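Oxidoreductase, NAD-binding/iron-sulfur cluster-binding protein (Nitratireductor pacificus pht-3B, PDB 6ZXU) is a catabolic reductive dehalogenase that binds cobalamin and two [4Fe-4S] clusters, consistent with reductive removal of halogen from organohalide substrates. Local coordinates at residues A[544-557]-A[663-677]. Residues are numbered along the deposited sequence; the frame is centred on the assembly and turned at random.
With SF4 (iron/sulfur cluster), chain E; SF4 (iron/sulfur cluster), chain D.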
loop_
_atom_site.group_PDB
_atom_site.type_symbol
_atom_site.label_atom_id
_atom_site.label_comp_id
_atom_site.label_asym_id
_atom_site.label_seq_id
_atom_site.Cartn_x
_atom_site.Cartn_y
_atom_site.Cartn_z
ATOM N N LYS A 544 21.744 -9.386 1.390
ATOM C CA LYS A 544 21.369 -8.953 0.043
ATOM C C LYS A 544 20.920 -7.477 -0.017
ATOM O O LYS A 544 21.293 -6.733 -0.920
ATOM C CB LYS A 544 20.370 -9.924 -0.542
ATOM C CG LYS A 544 19.999 -9.619 -2.009
ATOM C CD LYS A 544 19.452 -10.839 -2.696
ATOM C CE LYS A 544 19.053 -10.495 -4.116
ATOM N NZ LYS A 544 18.885 -11.736 -4.936
ATOM N N CYS A 545 20.039 -7.059 0.886
ATOM C CA CYS A 545 19.591 -5.694 0.964
ATOM C C CYS A 545 20.793 -4.773 1.138
ATOM O O CYS A 545 20.825 -3.727 0.498
ATOM C CB CYS A 545 18.596 -5.510 2.110
ATOM S SG CYS A 545 19.209 -6.069 3.775
ATOM N N ALA A 546 21.684 -5.085 2.071
ATOM C CA ALA A 546 22.851 -4.265 2.286
ATOM C C ALA A 546 23.717 -4.093 1.010
ATOM O O ALA A 546 24.196 -3.003 0.702
ATOM C CB ALA A 546 23.665 -4.857 3.442
ATOM N N ARG A 547 23.931 -5.163 0.301
ATOM C CA ARG A 547 24.714 -5.172 -0.908
ATOM C C ARG A 547 24.100 -4.400 -1.995
ATOM O O ARG A 547 24.801 -3.767 -2.771
ATOM C CB ARG A 547 24.862 -6.607 -1.384
ATOM C CG ARG A 547 25.846 -6.834 -2.537
ATOM C CD ARG A 547 25.778 -8.295 -2.938
ATOM N NE ARG A 547 24.629 -8.510 -3.778
ATOM C CZ ARG A 547 23.879 -9.595 -3.770
ATOM N NH1 ARG A 547 24.115 -10.541 -2.895
ATOM N NH2 ARG A 547 22.852 -9.697 -4.617
ATOM N N GLU A 548 22.755 -4.334 -2.048
ATOM C CA GLU A 548 22.093 -3.697 -3.151
ATOM C C GLU A 548 21.701 -2.281 -2.934
ATOM O O GLU A 548 21.140 -1.656 -3.811
ATOM C CB GLU A 548 20.896 -4.517 -3.571
ATOM C CG GLU A 548 21.221 -5.924 -4.100
ATOM C CD GLU A 548 22.086 -5.923 -5.399
ATOM O OE1 GLU A 548 22.162 -4.856 -6.101
ATOM O OE2 GLU A 548 22.692 -6.956 -5.634
ATOM N N CYS A 549 21.938 -1.748 -1.757
ATOM C CA CYS A 549 21.469 -0.377 -1.430
ATOM C C CYS A 549 22.350 0.625 -2.216
ATOM O O CYS A 549 23.562 0.582 -2.000
ATOM C CB CYS A 549 21.623 -0.037 0.092
ATOM S SG CYS A 549 21.326 1.697 0.487
ATOM N N PRO A 550 21.758 1.496 -3.066
ATOM C CA PRO A 550 22.568 2.450 -3.852
ATOM C C PRO A 550 23.462 3.382 -3.048
ATOM O O PRO A 550 24.470 3.808 -3.570
ATOM C CB PRO A 550 21.545 3.264 -4.607
ATOM C CG PRO A 550 20.281 2.409 -4.579
ATOM C CD PRO A 550 20.329 1.637 -3.331
ATOM N N CYS A 551 23.206 3.612 -1.752
ATOM C CA CYS A 551 24.053 4.482 -0.952
ATOM C C CYS A 551 24.646 3.841 0.280
ATOM O O CYS A 551 25.070 4.543 1.143
ATOM C CB CYS A 551 23.308 5.747 -0.573
ATOM S SG CYS A 551 21.945 5.417 0.530
ATOM N N ASN A 552 24.734 2.522 0.316
ATOM C CA ASN A 552 25.368 1.791 1.406
ATOM C C ASN A 552 24.847 2.138 2.789
ATOM O O ASN A 552 25.608 2.208 3.746
ATOM C CB ASN A 552 26.883 1.928 1.384
ATOM C CG ASN A 552 27.460 1.671 0.001
ATOM O OD1 ASN A 552 27.161 0.641 -0.671
ATOM N ND2 ASN A 552 28.218 2.654 -0.476
ATOM N N ALA A 553 23.541 2.398 2.889
ATOM C CA ALA A 553 22.976 2.858 4.145
ATOM C C ALA A 553 22.643 1.673 5.065
ATOM O O ALA A 553 22.493 1.856 6.250
ATOM C CB ALA A 553 21.727 3.686 3.877
ATOM N N ILE A 554 22.502 0.449 4.547
ATOM C CA ILE A 554 22.079 -0.704 5.373
ATOM C C ILE A 554 23.308 -1.335 6.000
ATOM O O ILE A 554 24.298 -1.582 5.328
ATOM C CB ILE A 554 21.221 -1.689 4.521
ATOM C CG1 ILE A 554 19.953 -0.971 4.089
ATOM C CG2 ILE A 554 20.978 -2.983 5.259
ATOM C CD1 ILE A 554 19.091 -1.749 3.151
ATOM N N SER A 555 23.203 -1.681 7.281
ATOM C CA SER A 555 24.278 -2.354 7.996
ATOM C C SER A 555 24.591 -3.780 7.553
ATOM O O SER A 555 23.706 -4.625 7.420
ATOM C CB SER A 555 24.007 -2.332 9.490
ATOM O OG SER A 555 25.034 -3.038 10.186
ATOM N N PHE A 556 25.859 -4.036 7.283
ATOM C CA PHE A 556 26.437 -5.360 7.054
ATOM C C PHE A 556 26.873 -6.014 8.337
ATOM O O PHE A 556 27.354 -7.137 8.309
ATOM C CB PHE A 556 27.689 -5.273 6.157
ATOM C CG PHE A 556 27.418 -4.976 4.731
ATOM C CD1 PHE A 556 27.399 -3.725 4.281
ATOM C CD2 PHE A 556 27.308 -5.998 3.834
ATOM C CE1 PHE A 556 27.179 -3.462 2.934
ATOM C CE2 PHE A 556 27.092 -5.758 2.494
ATOM C CZ PHE A 556 27.041 -4.479 2.037
ATOM N N GLY A 557 26.647 -5.380 9.459
ATOM C CA GLY A 557 27.152 -5.878 10.732
ATOM C C GLY A 557 26.063 -6.402 11.675
ATOM O O GLY A 557 25.023 -6.836 11.240
ATOM N N LEU A 663 21.607 -6.858 -10.335
ATOM C CA LEU A 663 22.310 -7.404 -9.183
ATOM C C LEU A 663 23.752 -6.914 -9.119
ATOM O O LEU A 663 24.325 -6.662 -10.174
ATOM C CB LEU A 663 22.219 -8.867 -9.229
ATOM C CG LEU A 663 20.784 -9.367 -9.024
ATOM C CD1 LEU A 663 20.642 -10.807 -9.486
ATOM C CD2 LEU A 663 20.430 -9.318 -7.540
ATOM N N SER A 664 24.278 -6.689 -7.915
ATOM C CA SER A 664 25.631 -6.158 -7.664
ATOM C C SER A 664 26.509 -7.250 -7.126
ATOM O O SER A 664 26.032 -8.228 -6.575
ATOM C CB SER A 664 25.599 -5.006 -6.632
ATOM O OG SER A 664 24.568 -4.118 -6.923
ATOM N N PRO A 665 27.815 -7.083 -7.260
ATOM C CA PRO A 665 28.717 -8.084 -6.711
ATOM C C PRO A 665 28.987 -7.864 -5.220
ATOM O O PRO A 665 28.747 -6.797 -4.681
ATOM C CB PRO A 665 30.017 -7.840 -7.481
ATOM C CG PRO A 665 29.992 -6.357 -7.683
ATOM C CD PRO A 665 28.549 -6.026 -7.986
ATOM N N ASP A 666 29.468 -8.925 -4.593
ATOM C CA ASP A 666 29.859 -8.873 -3.214
ATOM C C ASP A 666 30.763 -7.734 -2.893
ATOM O O ASP A 666 31.542 -7.299 -3.747
ATOM C CB ASP A 666 30.590 -10.136 -2.821
ATOM C CG ASP A 666 29.685 -11.084 -2.244
ATOM O OD1 ASP A 666 28.755 -11.492 -2.988
ATOM O OD2 ASP A 666 29.857 -11.322 -1.015
ATOM N N ARG A 667 30.622 -7.248 -1.654
ATOM C CA ARG A 667 31.548 -6.305 -1.045
ATOM C C ARG A 667 32.664 -7.038 -0.296
ATOM O O ARG A 667 33.583 -6.439 0.341
ATOM C CB ARG A 667 30.784 -5.437 -0.057
ATOM C CG ARG A 667 29.567 -4.744 -0.653
ATOM C CD ARG A 667 29.871 -3.406 -1.273
ATOM N NE ARG A 667 30.921 -2.608 -0.578
ATOM C CZ ARG A 667 30.689 -1.609 0.281
ATOM N NH1 ARG A 667 29.415 -1.316 0.607
ATOM N NH2 ARG A 667 31.715 -0.891 0.839
ATOM N N GLY A 668 32.544 -8.346 -0.323
ATOM C CA GLY A 668 33.534 -9.160 0.284
ATOM C C GLY A 668 33.291 -9.374 1.759
ATOM O O GLY A 668 32.176 -9.185 2.298
ATOM N N ASP A 669 34.350 -9.805 2.420
ATOM C CA ASP A 669 34.175 -10.575 3.640
ATOM C C ASP A 669 34.359 -9.697 4.884
ATOM O O ASP A 669 33.754 -9.967 5.926
ATOM C CB ASP A 669 35.151 -11.800 3.643
ATOM N N LYS A 670 35.166 -8.637 4.763
ATOM C CA LYS A 670 35.461 -7.776 5.932
ATOM C C LYS A 670 34.560 -6.543 6.075
ATOM O O LYS A 670 34.736 -5.747 6.987
ATOM C CB LYS A 670 36.945 -7.395 5.917
ATOM C CG LYS A 670 37.905 -8.630 5.986
ATOM N N ILE A 671 33.600 -6.395 5.172
ATOM C CA ILE A 671 32.765 -5.200 5.124
ATOM C C ILE A 671 31.988 -4.993 6.448
ATOM O O ILE A 671 31.727 -3.861 6.830
ATOM C CB ILE A 671 31.847 -5.219 3.886
ATOM C CG1 ILE A 671 31.056 -3.932 3.731
ATOM C CG2 ILE A 671 30.910 -6.436 3.915
ATOM C CD1 ILE A 671 31.924 -2.725 3.609
ATOM N N GLY A 672 31.636 -6.078 7.139
ATOM C CA GLY A 672 30.949 -5.938 8.415
ATOM C C GLY A 672 31.753 -5.193 9.441
ATOM O O GLY A 672 31.252 -4.348 10.154
ATOM N N ALA A 673 33.040 -5.440 9.463
ATOM C CA ALA A 673 33.973 -4.799 10.381
ATOM C C ALA A 673 34.435 -3.444 9.901
ATOM O O ALA A 673 34.870 -2.625 10.701
ATOM C CB ALA A 673 35.175 -5.678 10.518
ATOM N N ASN A 674 34.366 -3.184 8.593
ATOM C CA ASN A 674 34.880 -1.912 8.026
ATOM C C ASN A 674 33.883 -0.816 7.817
ATOM O O ASN A 674 34.234 0.385 7.904
ATOM C CB ASN A 674 35.660 -2.177 6.717
ATOM C CG ASN A 674 37.033 -2.824 6.992
ATOM O OD1 ASN A 674 37.768 -2.427 7.904
ATOM N ND2 ASN A 674 37.388 -3.706 6.182
ATOM N N GLN A 675 32.657 -1.188 7.498
ATOM C CA GLN A 675 31.605 -0.216 7.267
ATOM C C GLN A 675 31.310 0.550 8.585
ATOM O O GLN A 675 31.131 -0.062 9.626
ATOM C CB GLN A 675 30.320 -0.890 6.802
ATOM C CG GLN A 675 29.156 0.059 6.581
ATOM C CD GLN A 675 27.853 -0.684 6.412
ATOM O OE1 GLN A 675 27.556 -1.594 7.160
ATOM N NE2 GLN A 675 27.090 -0.327 5.397
ATOM N N LYS A 676 31.283 1.884 8.517
ATOM C CA LYS A 676 30.952 2.734 9.631
ATOM C C LYS A 676 29.791 3.607 9.278
ATOM O O LYS A 676 29.855 4.454 8.389
ATOM C CB LYS A 676 32.134 3.612 10.048
ATOM C CG LYS A 676 33.412 2.849 10.276
ATOM C CD LYS A 676 33.337 1.856 11.398
ATOM C CE LYS A 676 34.638 1.053 11.448
ATOM N NZ LYS A 676 34.552 -0.099 12.383
ATOM N N LEU A 677 28.685 3.387 9.944
ATOM C CA LEU A 677 27.477 4.127 9.777
ATOM C C LEU A 677 27.296 5.125 10.957
ATOM O O LEU A 677 27.875 4.955 12.021
ATOM C CB LEU A 677 26.271 3.132 9.669
ATOM C CG LEU A 677 26.364 2.097 8.527
ATOM C CD1 LEU A 677 25.184 1.190 8.617
ATOM C CD2 LEU A 677 26.393 2.728 7.105
HETATM FE FE1 SF4 E . 17.119 3.818 1.476
HETATM FE FE2 SF4 E . 16.951 2.887 -1.130
HETATM FE FE3 SF4 E . 16.522 1.133 1.001
HETATM FE FE4 SF4 E . 19.031 2.109 0.447
HETATM S S1 SF4 E . 17.772 0.831 -0.834
HETATM S S2 SF4 E . 18.004 1.973 2.452
HETATM S S3 SF4 E . 18.518 4.201 -0.271
HETATM S S4 SF4 E . 15.346 2.953 0.495
HETATM FE FE1 SF4 D . 18.079 -7.978 4.187
HETATM FE FE2 SF4 D . 18.331 -10.702 3.569
HETATM FE FE3 SF4 D . 15.882 -9.555 3.546
HETATM FE FE4 SF4 D . 17.115 -9.879 5.958
HETATM S S1 SF4 D . 16.459 -11.462 4.458
HETATM S S2 SF4 D . 16.103 -8.074 5.245
HETATM S S3 SF4 D . 19.219 -9.507 5.259
HETATM S S4 SF4 D . 17.683 -9.095 2.276
HETATM O O HOH W 1 26.688 -1.790 -0.480
#
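The side-chain amide of Gln675 hydrogen-bonds to the backbone of Ile554 and Phe556, bridging them much as a neighbouring strand would. Its OE1 takes the N-H of Phe556 at 3.0 Å, in the carbonyl plane and on a lone pair, while NE2 gives a nearly straight bond (165°) to the O of Ile554 at 3.1 Å, reaching that oxygen from above its carbonyl plane. With CG anti to the backbone N (chi1 178°) and the chain extended beyond it, the amide spans the gap from the end of helix 671-674, and these two bonds fix its rotation.

At the other end, the carboxylate of Glu548 receives Ser664 twice: the backbone N meets the syn lone pair of OE2 at 2.8 Å, and OG donates to OE1 from above the carboxylate plane. Arg547 approaches side-on, NE and NH2 both reaching OE2, which therefore accepts three donors. Arg590 bridges to Glu548 OE1 and Asp627 to Arg547 NH1, which would spread the charge over linked salt bridges. A water joins Arg667 NH1 to Asn552 OD1 and Ala546 O.

The Phe556 ring is sandwiched, Ala546 CB over the centre of one face and Ile671 on the other, where CG1 makes a CH-pi contact 3.9 Å from the ring centroid. Arg667 lays CG 3.7 Å from Phe556 CZ, its guanidinium plane 86° from the ring. Beside the Gln675 end, Leu677 CD1 lies 3.7 Å from Ser555 CA.

Behind this surface, Cys545 and Cys549 bind iron of different clusters, and Cys549 SG also accepts the N-H groups of Cys551 and Ala553. The later segment thus covers the outer side of a ferredoxin-like dicluster motif, in which one short segment supplies a cysteine ligand to each of the two [4Fe-4S] clusters.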